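Local coordinates for bifunctional protein PutA (Bdellovibrio bacteriovorus, PDB 5UR2) that probably couples two steps of proline breakdown, oxidising proline with a flavin and then glutamate semialdehyde to glutamate with NAD+, at residues 139-152 and 192-205. Numbering follows the deposited sequence.
With P5F (N-propargylglycine-modified flavin adenine dinucleotide), chain F.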
loop_
_atom_site.group_PDB
_atom_site.type_symbol
_atom_site.label_atom_id
_atom_site.label_comp_id
_atom_site.label_asym_id
_atom_site.label_seq_id
_atom_site.Cartn_x
_atom_site.Cartn_y
_atom_site.Cartn_z
ATOM N N THR B 139 -47.088 -38.864 21.218
ATOM C CA THR B 139 -46.153 -39.111 22.304
ATOM C C THR B 139 -45.036 -38.067 22.239
ATOM O O THR B 139 -45.163 -37.047 21.551
ATOM C CB THR B 139 -45.647 -40.566 22.257
ATOM O OG1 THR B 139 -44.707 -40.781 23.318
ATOM C CG2 THR B 139 -44.992 -40.887 20.931
ATOM N N PHE B 140 -43.930 -38.317 22.940
ATOM C CA PHE B 140 -42.952 -37.270 23.179
ATOM C C PHE B 140 -41.575 -37.891 23.346
ATOM O O PHE B 140 -41.439 -39.087 23.605
ATOM C CB PHE B 140 -43.316 -36.459 24.436
ATOM C CG PHE B 140 -43.263 -37.267 25.720
ATOM C CD1 PHE B 140 -42.052 -37.443 26.406
ATOM C CD2 PHE B 140 -44.406 -37.873 26.227
ATOM C CE1 PHE B 140 -41.998 -38.196 27.578
ATOM C CE2 PHE B 140 -44.363 -38.628 27.399
ATOM C CZ PHE B 140 -43.170 -38.788 28.078
ATOM N N THR B 141 -40.553 -37.051 23.231
ATOM C CA THR B 141 -39.230 -37.368 23.748
ATOM C C THR B 141 -38.750 -36.127 24.475
ATOM O O THR B 141 -38.823 -35.025 23.922
ATOM C CB THR B 141 -38.243 -37.808 22.652
ATOM O OG1 THR B 141 -36.990 -38.163 23.257
ATOM C CG2 THR B 141 -38.008 -36.716 21.598
ATOM N N VAL B 142 -38.344 -36.290 25.761
ATOM C CA VAL B 142 -37.981 -35.151 26.599
ATOM C C VAL B 142 -36.489 -34.869 26.489
ATOM O O VAL B 142 -35.659 -35.787 26.546
ATOM C CB VAL B 142 -38.396 -35.385 28.064
ATOM C CG1 VAL B 142 -37.864 -34.271 28.924
ATOM C CG2 VAL B 142 -39.904 -35.421 28.182
ATOM N N ASP B 143 -36.138 -33.589 26.349
ATOM C CA ASP B 143 -34.743 -33.175 26.312
ATOM C C ASP B 143 -34.534 -32.001 27.255
ATOM O O ASP B 143 -35.328 -31.053 27.258
ATOM C CB ASP B 143 -34.300 -32.792 24.897
ATOM C CG ASP B 143 -32.850 -32.324 24.848
ATOM O OD1 ASP B 143 -31.931 -33.174 24.933
ATOM O OD2 ASP B 143 -32.632 -31.099 24.742
ATOM N N ILE B 144 -33.482 -32.073 28.065
ATOM C CA ILE B 144 -33.171 -31.021 29.028
ATOM C C ILE B 144 -32.235 -30.015 28.371
ATOM O O ILE B 144 -31.062 -30.308 28.130
ATOM C CB ILE B 144 -32.553 -31.600 30.304
ATOM C CG1 ILE B 144 -33.505 -32.637 30.899
ATOM C CG2 ILE B 144 -32.295 -30.492 31.320
ATOM C CD1 ILE B 144 -32.915 -33.433 32.031
ATOM N N LEU B 145 -32.747 -28.814 28.118
ATOM C CA LEU B 145 -31.925 -27.724 27.611
ATOM C C LEU B 145 -30.929 -27.276 28.672
ATOM O O LEU B 145 -31.189 -27.354 29.878
ATOM C CB LEU B 145 -32.791 -26.534 27.224
ATOM C CG LEU B 145 -33.871 -26.800 26.190
ATOM C CD1 LEU B 145 -34.930 -25.718 26.263
ATOM C CD2 LEU B 145 -33.226 -26.854 24.821
ATOM N N GLY B 146 -29.763 -26.839 28.211
ATOM C CA GLY B 146 -28.771 -26.307 29.125
ATOM C C GLY B 146 -27.789 -25.436 28.380
ATOM O O GLY B 146 -27.725 -25.446 27.149
ATOM N N GLU B 147 -27.020 -24.666 29.147
ATOM C CA GLU B 147 -25.901 -23.951 28.559
ATOM C C GLU B 147 -24.769 -24.941 28.300
ATOM O O GLU B 147 -24.877 -26.138 28.583
ATOM C CB GLU B 147 -25.450 -22.805 29.457
ATOM C CG GLU B 147 -26.542 -22.250 30.337
ATOM C CD GLU B 147 -26.175 -20.915 30.953
ATOM O OE1 GLU B 147 -25.184 -20.299 30.506
ATOM O OE2 GLU B 147 -26.870 -20.497 31.904
ATOM N N ALA B 148 -23.676 -24.446 27.729
ATOM C CA ALA B 148 -22.543 -25.310 27.450
ATOM C C ALA B 148 -22.011 -25.920 28.739
ATOM O O ALA B 148 -21.985 -25.272 29.791
ATOM C CB ALA B 148 -21.436 -24.523 26.746
ATOM N N THR B 149 -21.649 -27.198 28.667
ATOM C CA THR B 149 -20.941 -27.846 29.765
ATOM C C THR B 149 -19.468 -27.469 29.634
ATOM O O THR B 149 -18.725 -28.058 28.843
ATOM C CB THR B 149 -21.134 -29.361 29.742
ATOM O OG1 THR B 149 -22.479 -29.684 30.116
ATOM C CG2 THR B 149 -20.165 -30.053 30.728
ATOM N N LEU B 150 -19.047 -26.484 30.423
ATOM C CA LEU B 150 -17.669 -26.016 30.446
ATOM C C LEU B 150 -16.866 -26.565 31.616
ATOM O O LEU B 150 -15.632 -26.510 31.581
ATOM C CB LEU B 150 -17.634 -24.484 30.497
ATOM C CG LEU B 150 -18.178 -23.786 29.250
ATOM C CD1 LEU B 150 -18.083 -22.284 29.374
ATOM C CD2 LEU B 150 -17.418 -24.251 28.031
ATOM N N SER B 151 -17.524 -27.063 32.661
ATOM C CA SER B 151 -16.834 -27.535 33.849
ATOM C C SER B 151 -17.354 -28.909 34.252
ATOM O O SER B 151 -18.447 -29.328 33.853
ATOM C CB SER B 151 -17.019 -26.555 35.004
ATOM O OG SER B 151 -18.374 -26.602 35.418
ATOM N N GLU B 152 -16.577 -29.598 35.094
ATOM C CA GLU B 152 -17.033 -30.896 35.582
ATOM C C GLU B 152 -18.210 -30.767 36.547
ATOM O O GLU B 152 -19.055 -31.672 36.605
ATOM C CB GLU B 152 -15.879 -31.660 36.220
ATOM C CG GLU B 152 -14.971 -32.265 35.154
ATOM C CD GLU B 152 -15.740 -33.036 34.091
ATOM O OE1 GLU B 152 -16.236 -34.135 34.401
ATOM O OE2 GLU B 152 -15.850 -32.545 32.940
ATOM N N LYS B 192 -43.548 -45.918 27.106
ATOM C CA LYS B 192 -44.345 -44.701 27.175
ATOM C C LYS B 192 -43.504 -43.465 27.479
ATOM O O LYS B 192 -43.995 -42.343 27.302
ATOM C CB LYS B 192 -45.426 -44.833 28.243
ATOM C CG LYS B 192 -46.502 -45.826 27.912
ATOM C CD LYS B 192 -47.486 -45.913 29.061
ATOM C CE LYS B 192 -48.402 -47.100 28.899
ATOM N NZ LYS B 192 -47.662 -48.301 29.370
ATOM N N VAL B 193 -42.259 -43.645 27.924
ATOM C CA VAL B 193 -41.380 -42.549 28.306
ATOM C C VAL B 193 -40.114 -42.641 27.470
ATOM O O VAL B 193 -39.534 -43.722 27.329
ATOM C CB VAL B 193 -41.045 -42.582 29.808
ATOM C CG1 VAL B 193 -39.993 -41.518 30.142
ATOM C CG2 VAL B 193 -42.297 -42.378 30.628
ATOM N N ASN B 194 -39.695 -41.507 26.917
ATOM C CA ASN B 194 -38.620 -41.437 25.934
ATOM C C ASN B 194 -37.824 -40.180 26.247
ATOM O O ASN B 194 -38.399 -39.091 26.304
ATOM C CB ASN B 194 -39.217 -41.411 24.516
ATOM C CG ASN B 194 -38.167 -41.513 23.404
ATOM O OD1 ASN B 194 -37.194 -40.754 23.371
ATOM N ND2 ASN B 194 -38.396 -42.429 22.459
ATOM N N VAL B 195 -36.518 -40.316 26.484
ATOM C CA VAL B 195 -35.696 -39.149 26.775
ATOM C C VAL B 195 -34.547 -39.091 25.773
ATOM O O VAL B 195 -34.065 -40.116 25.279
ATOM C CB VAL B 195 -35.161 -39.113 28.234
ATOM C CG1 VAL B 195 -36.292 -39.331 29.232
ATOM C CG2 VAL B 195 -34.002 -40.089 28.453
ATOM N N SER B 196 -34.154 -37.862 25.435
ATOM C CA SER B 196 -33.051 -37.581 24.529
ATOM C C SER B 196 -31.927 -36.929 25.307
ATOM O O SER B 196 -32.175 -36.050 26.140
ATOM C CB SER B 196 -33.476 -36.658 23.383
ATOM O OG SER B 196 -34.395 -37.316 22.529
ATOM N N VAL B 197 -30.698 -37.353 25.005
ATOM C CA VAL B 197 -29.487 -36.973 25.716
ATOM C C VAL B 197 -28.454 -36.345 24.782
ATOM O O VAL B 197 -28.200 -36.865 23.695
ATOM C CB VAL B 197 -28.880 -38.208 26.420
ATOM C CG1 VAL B 197 -27.612 -37.832 27.180
ATOM C CG2 VAL B 197 -29.898 -38.828 27.365
ATOM N N LYS B 198 -27.839 -35.249 25.224
ATOM C CA LYS B 198 -26.796 -34.567 24.451
ATOM C C LYS B 198 -25.474 -35.041 25.013
ATOM O O LYS B 198 -25.176 -34.832 26.220
ATOM C CB LYS B 198 -26.951 -33.045 24.492
ATOM C CG LYS B 198 -27.340 -32.269 23.237
ATOM C CD LYS B 198 -28.785 -32.105 22.803
ATOM C CE LYS B 198 -29.053 -31.908 21.317
ATOM N NZ LYS B 198 -30.436 -31.815 20.832
ATOM N N MET B 199 -24.660 -35.689 24.189
ATOM C CA MET B 199 -23.448 -36.335 24.678
ATOM C C MET B 199 -22.439 -35.361 25.299
ATOM O O MET B 199 -21.957 -35.590 26.405
ATOM C CB MET B 199 -22.751 -37.111 23.549
ATOM C CG MET B 199 -21.594 -37.987 24.056
ATOM S SD MET B 199 -20.636 -38.797 22.771
ATOM C CE MET B 199 -19.853 -37.382 21.969
ATOM N N THR B 200 -22.103 -34.274 24.598
ATOM C CA THR B 200 -21.077 -33.387 25.133
ATOM C C THR B 200 -21.508 -32.664 26.400
ATOM O O THR B 200 -20.662 -32.069 27.065
ATOM C CB THR B 200 -20.655 -32.371 24.089
ATOM O OG1 THR B 200 -21.736 -31.449 23.869
ATOM C CG2 THR B 200 -20.304 -33.108 22.808
ATOM N N ALA B 201 -22.790 -32.699 26.759
ATOM C CA ALA B 201 -23.187 -32.105 28.022
ATOM C C ALA B 201 -22.727 -32.917 29.225
ATOM O O ALA B 201 -22.772 -32.402 30.345
ATOM C CB ALA B 201 -24.699 -31.934 28.067
ATOM N N LEU B 202 -22.279 -34.152 29.020
ATOM C CA LEU B 202 -21.886 -35.033 30.109
ATOM C C LEU B 202 -20.406 -34.975 30.454
ATOM O O LEU B 202 -19.998 -35.612 31.428
ATOM C CB LEU B 202 -22.243 -36.477 29.777
ATOM C CG LEU B 202 -23.739 -36.703 29.728
ATOM C CD1 LEU B 202 -24.050 -38.033 29.072
ATOM C CD2 LEU B 202 -24.230 -36.669 31.148
ATOM N N TYR B 203 -19.592 -34.251 29.696
ATOM C CA TYR B 203 -18.158 -34.215 29.965
ATOM C C TYR B 203 -17.587 -32.946 29.354
ATOM O O TYR B 203 -17.844 -32.665 28.181
ATOM C CB TYR B 203 -17.464 -35.457 29.382
ATOM C CG TYR B 203 -15.942 -35.512 29.556
ATOM C CD1 TYR B 203 -15.340 -35.206 30.771
ATOM C CD2 TYR B 203 -15.114 -35.897 28.498
ATOM C CE1 TYR B 203 -13.949 -35.277 30.927
ATOM C CE2 TYR B 203 -13.725 -35.972 28.644
ATOM C CZ TYR B 203 -13.155 -35.654 29.859
ATOM O OH TYR B 203 -11.793 -35.721 30.003
ATOM N N SER B 204 -16.786 -32.203 30.127
ATOM C CA SER B 204 -16.332 -30.890 29.684
ATOM C C SER B 204 -14.963 -30.894 29.009
ATOM O O SER B 204 -14.562 -29.852 28.471
ATOM C CB SER B 204 -16.272 -29.916 30.868
ATOM O OG SER B 204 -15.117 -30.162 31.661
ATOM N N GLN B 205 -14.220 -32.004 29.040
ATOM C CA GLN B 205 -12.852 -32.018 28.528
ATOM C C GLN B 205 -12.650 -33.030 27.400
ATOM O O GLN B 205 -11.644 -33.747 27.353
ATOM C CB GLN B 205 -11.855 -32.270 29.657
ATOM C CG GLN B 205 -11.965 -31.272 30.812
ATOM C CD GLN B 205 -11.792 -29.811 30.382
ATOM O OE1 GLN B 205 -10.824 -29.443 29.708
ATOM N NE2 GLN B 205 -12.728 -28.971 30.796
HETATM P PA P5F F . -36.683 -28.850 5.549
HETATM O O1A P5F F . -37.297 -29.831 4.493
HETATM O O2A P5F F . -36.924 -27.435 5.369
HETATM O O5B P5F F . -35.180 -28.864 5.633
HETATM C C5B P5F F . -34.376 -27.846 6.216
HETATM C C4B P5F F . -32.958 -28.401 6.411
HETATM O O4B P5F F . -32.232 -28.531 5.212
HETATM C C3B P5F F . -32.041 -27.619 7.307
HETATM O O3B P5F F . -32.309 -27.813 8.643
HETATM C C2B P5F F . -30.710 -28.125 6.920
HETATM O O2B P5F F . -30.473 -29.329 7.564
HETATM C C1B P5F F . -30.863 -28.375 5.463
HETATM N N9A P5F F . -30.381 -27.309 4.622
HETATM C C8A P5F F . -30.776 -25.978 4.618
HETATM N N7A P5F F . -30.094 -25.334 3.664
HETATM C C5A P5F F . -29.242 -26.220 3.001
HETATM C C6A P5F F . -28.310 -26.112 1.972
HETATM N N6A P5F F . -28.078 -24.854 1.321
HETATM N N1A P5F F . -27.610 -27.190 1.568
HETATM C C2A P5F F . -27.796 -28.397 2.145
HETATM N N3A P5F F . -28.681 -28.527 3.175
HETATM C C4A P5F F . -29.407 -27.492 3.615
HETATM N N1 P5F F . -30.806 -31.847 14.091
HETATM C C2 P5F F . -29.484 -32.334 14.406
HETATM O O2 P5F F . -28.436 -31.937 13.606
HETATM N N3 P5F F . -29.265 -33.214 15.515
HETATM C C4 P5F F . -30.322 -33.644 16.354
HETATM O O4 P5F F . -30.037 -34.505 17.421
HETATM C C4X P5F F . -31.716 -33.124 16.029
HETATM N N5 P5F F . -32.857 -33.391 16.903
HETATM C C5X P5F F . -34.191 -33.233 16.290
HETATM C C6 P5F F . -35.361 -33.974 16.854
HETATM C C7 P5F F . -36.624 -33.893 16.215
HETATM C C7M P5F F . -37.799 -34.648 16.796
HETATM C C8 P5F F . -36.788 -33.110 15.032
HETATM C C8M P5F F . -38.114 -33.004 14.324
HETATM C C9 P5F F . -35.685 -32.408 14.490
HETATM C C9A P5F F . -34.354 -32.485 15.158
HETATM N N10 P5F F . -33.210 -31.776 14.582
HETATM C C10 P5F F . -31.907 -32.264 14.937
HETATM C "C1'" P5F F . -33.352 -30.735 13.533
HETATM C "C2'" P5F F . -33.476 -31.330 12.130
HETATM O "O2'" P5F F . -32.271 -31.899 11.787
HETATM C "C3'" P5F F . -33.892 -30.336 11.043
HETATM O "O3'" P5F F . -32.921 -29.363 10.946
HETATM C "C4'" P5F F . -35.223 -29.637 11.283
HETATM O "O4'" P5F F . -36.010 -30.501 12.029
HETATM C "C5'" P5F F . -35.929 -29.107 10.020
HETATM O "O5'" P5F F . -35.838 -29.974 8.907
HETATM P P P5F F . -37.040 -30.295 7.865
HETATM O O1P P5F F . -37.038 -31.700 7.148
HETATM O O2P P5F F . -38.285 -29.925 8.755
HETATM O O3P P5F F . -37.116 -28.921 6.970
HETATM C C21 P5F F . -31.961 -31.945 18.891
HETATM C C22 P5F F . -32.445 -32.773 17.941
HETATM C C23 P5F F . -30.588 -32.186 19.541
HETATM O O HOH W 1 -18.791 -30.160 26.645
#
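Thr141 and Asn194 meet through matching first torsions: OG1 of Thr141 (chi1 -177°) and CG of Asn194 (chi1 -173°) both lie opposite their own backbone nitrogens, which brings the hydroxyl to the amide oxygen. They belong to the first two parallel strands of the proline dehydrogenase TIM barrel, joined by the beta-alpha-beta crossover through helix 152-173. Thr141 OG1 donates to Asn194 OD1 at 2.6 Å, coming from above the carbonyl plane, and accepts from Ser196 OG at 2.8 Å; Ser196 OG is in turn held by Arg300. One hydroxyl thus uses both its proton and an oxygen lone pair, and Thr141 OG1 links two polar side chains of the neighbouring strand. Next to these side-chain bonds the two strands pair in parallel, Val142 N to Asn194 O at 2.9 Å and Ser196 N to Val142 O at 2.8 Å.

Farther along, Lys198 reaches the flavin. Lys198 NZ is bonded at 1.4 Å to C23 of the N-propargylglycine-modified flavin, the end of a three-carbon bridge that starts at flavin N5, so the inactivator ties Lys198 to the cofactor; Asp143 OD1 lies beside the lysine's CD. Beyond it, the two loops are pinned again. Thr149 OG1 donates to Ala201 O, while a water bridges Thr149 O and Thr200 O. Glu152, at the start of helix 152-173, bends at chi2 and turns its carboxylate back onto the other loop, with Arg221 holding OE1 in a salt bridge. Glu152 OE2 collects two donors from one residue: Ser204 N at 3.0 Å, nearly along the C-O axis, and Ser204 OG at 2.8 Å, on the anti lone pair.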